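Local atomic coordinates of MTH0777 (Methanothermobacter thermautotrophicus, PDB entry 1KJN), a protein that is of unknown function, a dimeric member of the DUF1890 family with a Rossmann-like fold built on a six-stranded parallel sheet. Residues L24-S29 against G58-E63; S29-K34 against R151-K156. All coordinates share one frame; numbering follows the deposited sequence.

How the contacts relate
From the N terminus, strand 8-12 leads into helix 21-34, which supplies the first segment of both contacts: 24-29, then 29-34, meeting at Ser-29. Contact 1 closes first, when the chain returns after strand 38-43 and helix 45-54 and the loop 58-63 reaches the helix just before edge strand 63-66. Contact 2 closes 117 residues on from Lys-34, where the last helix, 143-153, arrives beside the C-terminal end of helix 21-34. The two loops cross. The helix is thus tied to the loop that precedes one edge strand, 63-66, and to the helix that follows the other, 132-136; the Lys-33 to Asp-62 salt bridge joins the two contacts, NZ lying 2.7 Å from OD1.

Contact 1. Residues L24-S29 against G58-E63; sequences LAIYTS and GIYTDE
Ser-29 reaches out from helix 21-34 to the backbone of Tyr-60, its OG donating to Tyr-60 O over a short 2.5 Å. The hydroxyl comes in within the carbonyl plane at a C=O...donor angle of 151°, and it is directed there because OG stands anti to the serine's own backbone N (chi1 175°). Thr-61 brings up its methyl, CG2 resting 3.6 Å from Ser-29 OG. About a turn back along the helix, Ile-26 presents the branch CG2 to the root of the Tyr-60 side chain, 3.6 Å from Tyr-60 CB and 3.7 Å from Tyr-60 CD2, and the two side chains meet obliquely. Helix 21-34 is the helix of the beta-alpha-beta crossover joining parallel strands 8-12 and 38-43 of this Rossmann-like fold, and the loop 58-62 runs alongside it on the way to edge strand 63-66. An alanine in place of Ser-29 has no hydroxyl and would probably leave Tyr-60 O without this donor and the loop less firmly fixed to the helix. Beyond this contact the hydroxyl end of Tyr-60 leads away from the helix to the dimer interface, where OH bonds to Asp-55 OD1 and Glu-57 N, both of the second subunit. Within the loop, Ile-59 CG2 sits 4.0 Å above the centre of one face of the Tyr-60 ring, while the ring of His-30 meets that of Tyr-60 with planes nearly perpendicular.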
loop_
_atom_site.group_PDB
_atom_site.type_symbol
_atom_site.label_atom_id
_atom_site.label_comp_id
_atom_site.label_asym_id
_atom_site.label_seq_id
_atom_site.Cartn_x
_atom_site.Cartn_y
_atom_site.Cartn_z
ATOM N N LEU A 24 -0.752 -6.192 -1.231
ATOM C CA LEU A 24 -1.024 -7.563 -1.664
ATOM C C LEU A 24 -2.302 -7.680 -2.506
ATOM O O LEU A 24 -2.407 -8.545 -3.374
ATOM C CB LEU A 24 -1.109 -8.482 -0.458
ATOM C CG LEU A 24 0.236 -8.843 0.161
ATOM C CD1 LEU A 24 -0.014 -9.612 1.445
ATOM C CD2 LEU A 24 1.099 -9.644 -0.840
ATOM N N ALA A 25 -3.277 -6.825 -2.237
ATOM C CA ALA A 25 -4.523 -6.829 -3.002
ATOM C C ALA A 25 -4.175 -6.449 -4.445
ATOM O O ALA A 25 -4.591 -7.110 -5.400
ATOM C CB ALA A 25 -5.510 -5.816 -2.408
ATOM N N ILE A 26 -3.335 -5.429 -4.578
ATOM C CA ILE A 26 -2.924 -4.958 -5.887
ATOM C C ILE A 26 -2.051 -6.020 -6.565
ATOM O O ILE A 26 -2.152 -6.219 -7.773
ATOM C CB ILE A 26 -2.138 -3.614 -5.765
ATOM C CG1 ILE A 26 -3.044 -2.508 -5.208
ATOM C CG2 ILE A 26 -1.555 -3.199 -7.110
ATOM C CD1 ILE A 26 -2.314 -1.176 -5.031
ATOM N N TYR A 27 -1.185 -6.677 -5.787
ATOM C CA TYR A 27 -0.304 -7.721 -6.309
ATOM C C TYR A 27 -1.127 -8.898 -6.858
ATOM O O TYR A 27 -0.862 -9.394 -7.944
ATOM C CB TYR A 27 0.643 -8.234 -5.216
ATOM C CG TYR A 27 1.627 -9.273 -5.721
ATOM C CD1 TYR A 27 1.376 -10.642 -5.564
ATOM C CD2 TYR A 27 2.794 -8.891 -6.385
ATOM C CE1 TYR A 27 2.275 -11.612 -6.070
ATOM C CE2 TYR A 27 3.700 -9.843 -6.884
ATOM C CZ TYR A 27 3.437 -11.197 -6.726
ATOM O OH TYR A 27 4.343 -12.124 -7.182
ATOM N N THR A 28 -2.126 -9.325 -6.096
ATOM C CA THR A 28 -2.990 -10.433 -6.491
ATOM C C THR A 28 -3.810 -10.050 -7.724
ATOM O O THR A 28 -3.928 -10.850 -8.645
ATOM C CB THR A 28 -3.926 -10.825 -5.347
ATOM O OG1 THR A 28 -3.145 -11.020 -4.163
ATOM C CG2 THR A 28 -4.692 -12.136 -5.666
ATOM N N SER A 29 -4.314 -8.813 -7.770
ATOM C CA SER A 29 -5.108 -8.363 -8.917
ATOM C C SER A 29 -4.269 -8.355 -10.198
ATOM O O SER A 29 -4.753 -8.681 -11.285
ATOM C CB SER A 29 -5.706 -6.980 -8.674
ATOM O OG SER A 29 -6.371 -6.505 -9.840
ATOM N N GLY A 58 -4.464 3.343 -12.428
ATOM C CA GLY A 58 -5.421 2.264 -12.633
ATOM C C GLY A 58 -4.881 1.156 -13.527
ATOM O O GLY A 58 -5.613 0.563 -14.320
ATOM N N ILE A 59 -3.590 0.874 -13.379
ATOM C CA ILE A 59 -2.890 -0.141 -14.161
ATOM C C ILE A 59 -3.077 -1.576 -13.673
ATOM O O ILE A 59 -3.083 -2.505 -14.477
ATOM C CB ILE A 59 -1.361 0.169 -14.177
ATOM C CG1 ILE A 59 -1.106 1.479 -14.922
ATOM C CG2 ILE A 59 -0.561 -0.992 -14.792
ATOM C CD1 ILE A 59 0.274 2.033 -14.696
ATOM N N TYR A 60 -3.233 -1.756 -12.365
ATOM C CA TYR A 60 -3.360 -3.094 -11.778
ATOM C C TYR A 60 -4.768 -3.603 -11.416
ATOM O O TYR A 60 -4.931 -4.736 -10.954
ATOM C CB TYR A 60 -2.422 -3.187 -10.584
ATOM C CG TYR A 60 -0.975 -2.885 -10.936
ATOM C CD1 TYR A 60 -0.266 -3.703 -11.815
ATOM C CD2 TYR A 60 -0.295 -1.822 -10.340
ATOM C CE1 TYR A 60 1.093 -3.478 -12.082
ATOM C CE2 TYR A 60 1.071 -1.587 -10.612
ATOM C CZ TYR A 60 1.753 -2.424 -11.471
ATOM O OH TYR A 60 3.118 -2.259 -11.665
ATOM N N THR A 61 -5.779 -2.769 -11.614
ATOM C CA THR A 61 -7.169 -3.154 -11.349
ATOM C C THR A 61 -8.008 -2.548 -12.463
ATOM O O THR A 61 -7.584 -1.596 -13.114
ATOM C CB THR A 61 -7.707 -2.629 -9.999
ATOM O OG1 THR A 61 -7.758 -1.199 -10.037
ATOM C CG2 THR A 61 -6.829 -3.091 -8.836
ATOM N N ASP A 62 -9.212 -3.061 -12.659
ATOM C CA ASP A 62 -10.051 -2.555 -13.733
ATOM C C ASP A 62 -11.239 -1.728 -13.291
ATOM O O ASP A 62 -11.626 -0.752 -13.948
ATOM C CB ASP A 62 -10.510 -3.729 -14.594
ATOM C CG ASP A 62 -9.338 -4.515 -15.139
ATOM O OD1 ASP A 62 -8.589 -3.945 -15.953
ATOM O OD2 ASP A 62 -9.129 -5.672 -14.715
ATOM N N GLU A 63 -11.794 -2.103 -12.153
ATOM C CA GLU A 63 -12.960 -1.432 -11.633
ATOM C C GLU A 63 -12.943 -1.497 -10.112
ATOM O O GLU A 63 -12.310 -2.372 -9.517
ATOM C CB GLU A 63 -14.204 -2.144 -12.191
ATOM C CG GLU A 63 -15.525 -1.472 -11.872
ATOM C CD GLU A 63 -16.737 -2.255 -12.354
ATOM O OE1 GLU A 63 -17.832 -1.656 -12.402
ATOM O OE2 GLU A 63 -16.616 -3.472 -12.652
#

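Contact 2. Residues S29-K34 against R151-K156; sequences SHKLKK and RFMEEK
Two helices that lie on the same face of the parallel sheet, 21-34 and the C-terminal 143-153, meet here through Lys-31, Leu-32 and Met-153. Met-153, present as selenomethionine, is the hub: its side chain runs against both Lys-31 and Leu-32. The CB-CG part of the chain lies against the lysine, with Met-153 CB 3.9 Å from Lys-31 CE and Met-153 CG 4.0 Å from Lys-31 CB. Bends in the lysine at chi2 (-68°) and again at chi3 (-83°) bring CE back to Met-153 CB, while Lys-31 CB meets Met-153 CG directly, and the lysine chain runs obliquely across the other side chain. Met-153 bends as well, at chi2 (-68°), which carries its far end to the leucine: the methyl CE rests 3.6 Å from Leu-32 CD2 and 3.8 Å from Leu-32 CG, and Met-153 SE is 3.9 Å from Leu-32 CD2. These two side chains cross at about a right angle. On the sheet side the leucine continues onto Ala-9 and Met-11 of strand 8-12 and onto Val-39 of strand 38-43, while Thr-28, one turn earlier in the helix, also touches Met-153. Just beyond the segments the same two parts of the fold are also linked by polar contacts: a long, weak ion pair of Lys-31 NZ with Asp-150, and Met-153 O accepting from Lys-35 NZ. Between the segments themselves the contact is apolar: Lys-31 gives its methylenes to the packing, and its ammonium end lies toward Asp-150.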
loop_
_atom_site.group_PDB
_atom_site.type_symbol
_atom_site.label_atom_id
_atom_site.label_comp_id
_atom_site.label_asym_id
_atom_site.label_seq_id
_atom_site.Cartn_x
_atom_site.Cartn_y
_atom_site.Cartn_z
ATOM N N SER A 29 -4.314 -8.813 -7.770
ATOM C CA SER A 29 -5.108 -8.363 -8.917
ATOM C C SER A 29 -4.269 -8.355 -10.198
ATOM O O SER A 29 -4.753 -8.681 -11.285
ATOM C CB SER A 29 -5.706 -6.980 -8.674
ATOM O OG SER A 29 -6.371 -6.505 -9.840
ATOM N N HIS A 30 -3.011 -7.965 -10.061
ATOM C CA HIS A 30 -2.110 -7.957 -11.187
ATOM C C HIS A 30 -1.895 -9.394 -11.640
ATOM O O HIS A 30 -1.815 -9.650 -12.835
ATOM C CB HIS A 30 -0.773 -7.339 -10.815
ATOM C CG HIS A 30 0.263 -7.467 -11.885
ATOM N ND1 HIS A 30 1.368 -8.288 -11.757
ATOM C CD2 HIS A 30 0.386 -6.856 -13.089
ATOM C CE1 HIS A 30 2.124 -8.169 -12.831
ATOM N NE2 HIS A 30 1.551 -7.305 -13.657
ATOM N N LYS A 31 -1.778 -10.324 -10.694
ATOM C CA LYS A 31 -1.585 -11.729 -11.055
ATOM C C LYS A 31 -2.778 -12.221 -11.868
ATOM O O LYS A 31 -2.611 -12.910 -12.872
ATOM C CB LYS A 31 -1.440 -12.595 -9.808
ATOM C CG LYS A 31 -0.181 -12.324 -9.020
ATOM C CD LYS A 31 1.074 -12.756 -9.784
ATOM C CE LYS A 31 1.345 -14.240 -9.627
ATOM N NZ LYS A 31 2.659 -14.607 -10.243
ATOM N N LEU A 32 -3.980 -11.835 -11.440
ATOM C CA LEU A 32 -5.195 -12.245 -12.107
ATOM C C LEU A 32 -5.316 -11.644 -13.498
ATOM O O LEU A 32 -5.733 -12.333 -14.429
ATOM C CB LEU A 32 -6.423 -11.916 -11.235
ATOM C CG LEU A 32 -6.562 -12.781 -9.974
ATOM C CD1 LEU A 32 -7.701 -12.302 -9.086
ATOM C CD2 LEU A 32 -6.780 -14.228 -10.366
ATOM N N LYS A 33 -4.930 -10.376 -13.646
ATOM C CA LYS A 33 -4.984 -9.698 -14.942
ATOM C C LYS A 33 -3.982 -10.321 -15.907
ATOM O O LYS A 33 -4.149 -10.254 -17.121
ATOM C CB LYS A 33 -4.692 -8.198 -14.799
ATOM C CG LYS A 33 -5.849 -7.401 -14.184
ATOM C CD LYS A 33 -5.466 -5.949 -13.905
ATOM C CE LYS A 33 -5.152 -5.163 -15.187
ATOM N NZ LYS A 33 -6.249 -5.252 -16.209
ATOM N N LYS A 34 -2.916 -10.877 -15.344
ATOM C CA LYS A 34 -1.870 -11.534 -16.099
ATOM C C LYS A 34 -2.501 -12.796 -16.685
ATOM O O LYS A 34 -2.094 -13.267 -17.749
ATOM C CB LYS A 34 -0.727 -11.910 -15.149
ATOM C CG LYS A 34 0.665 -11.829 -15.720
ATOM C CD LYS A 34 1.054 -10.406 -16.058
ATOM C CE LYS A 34 2.460 -10.376 -16.649
ATOM N NZ LYS A 34 2.729 -9.125 -17.410
ATOM N N ARG A 151 2.372 -19.288 -5.546
ATOM C CA ARG A 151 2.202 -20.733 -5.679
ATOM C C ARG A 151 0.792 -21.100 -6.113
ATOM O O ARG A 151 0.600 -21.856 -7.069
ATOM C CB ARG A 151 2.583 -21.441 -4.375
ATOM C CG ARG A 151 4.049 -21.208 -3.981
ATOM C CD ARG A 151 4.586 -22.290 -3.041
ATOM N NE ARG A 151 6.017 -22.140 -2.747
ATOM C CZ ARG A 151 6.985 -22.010 -3.657
ATOM N NH1 ARG A 151 6.700 -22.004 -4.952
ATOM N NH2 ARG A 151 8.249 -21.881 -3.265
ATOM N N PHE A 152 -0.190 -20.534 -5.421
ATOM C CA PHE A 152 -1.587 -20.761 -5.750
ATOM C C PHE A 152 -1.827 -20.373 -7.212
ATOM O O PHE A 152 -2.460 -21.106 -7.956
ATOM C CB PHE A 152 -2.475 -19.893 -4.852
ATOM C CG PHE A 152 -3.932 -19.910 -5.238
ATOM C CD1 PHE A 152 -4.782 -20.871 -4.728
ATOM C CD2 PHE A 152 -4.438 -18.973 -6.126
ATOM C CE1 PHE A 152 -6.130 -20.909 -5.093
ATOM C CE2 PHE A 152 -5.784 -18.995 -6.503
ATOM C CZ PHE A 152 -6.632 -19.971 -5.982
HETATM N N MSE A 153 -1.287 -19.225 -7.615
HETATM C CA MSE A 153 -1.465 -18.706 -8.969
HETATM C C MSE A 153 -0.795 -19.489 -10.098
HETATM O O MSE A 153 -1.234 -19.428 -11.241
HETATM C CB MSE A 153 -1.010 -17.254 -9.038
HETATM C CG MSE A 153 -1.886 -16.282 -8.271
HETATM SE SE MSE A 153 -3.632 -16.077 -9.070
HETATM C CE MSE A 153 -4.422 -14.967 -7.697
ATOM N N GLU A 154 0.315 -20.161 -9.815
ATOM C CA GLU A 154 0.971 -20.908 -10.877
ATOM C C GLU A 154 0.166 -22.148 -11.303
ATOM O O GLU A 154 0.634 -22.933 -12.119
ATOM C CB GLU A 154 2.416 -21.261 -10.498
ATOM C CG GLU A 154 2.545 -22.113 -9.265
ATOM C CD GLU A 154 3.986 -22.369 -8.840
ATOM O OE1 GLU A 154 4.290 -23.489 -8.381
ATOM O OE2 GLU A 154 4.821 -21.457 -8.951
ATOM N N GLU A 155 -1.081 -22.261 -10.836
ATOM C CA GLU A 155 -1.890 -23.442 -11.156
ATOM C C GLU A 155 -3.415 -23.442 -10.980
ATOM O O GLU A 155 -4.065 -24.376 -11.487
ATOM C CB GLU A 155 -1.356 -24.617 -10.323
ATOM C CG GLU A 155 -1.208 -24.310 -8.816
ATOM C CD GLU A 155 -0.326 -25.321 -8.096
ATOM O OE1 GLU A 155 -0.557 -26.530 -8.294
ATOM O OE2 GLU A 155 0.624 -24.921 -7.373
ATOM N N LYS A 156 -3.998 -22.426 -10.325
ATOM C CA LYS A 156 -5.456 -22.470 -10.039
ATOM C C LYS A 156 -6.588 -21.711 -10.830
ATOM O O LYS A 156 -7.386 -22.345 -11.560
ATOM C CB LYS A 156 -5.677 -22.292 -8.520
ATOM C CG LYS A 156 -4.690 -23.096 -7.608
ATOM C CD LYS A 156 -4.971 -24.598 -7.525
ATOM C CE LYS A 156 -3.805 -25.376 -6.853
ATOM N NZ LYS A 156 -3.271 -24.794 -5.571
#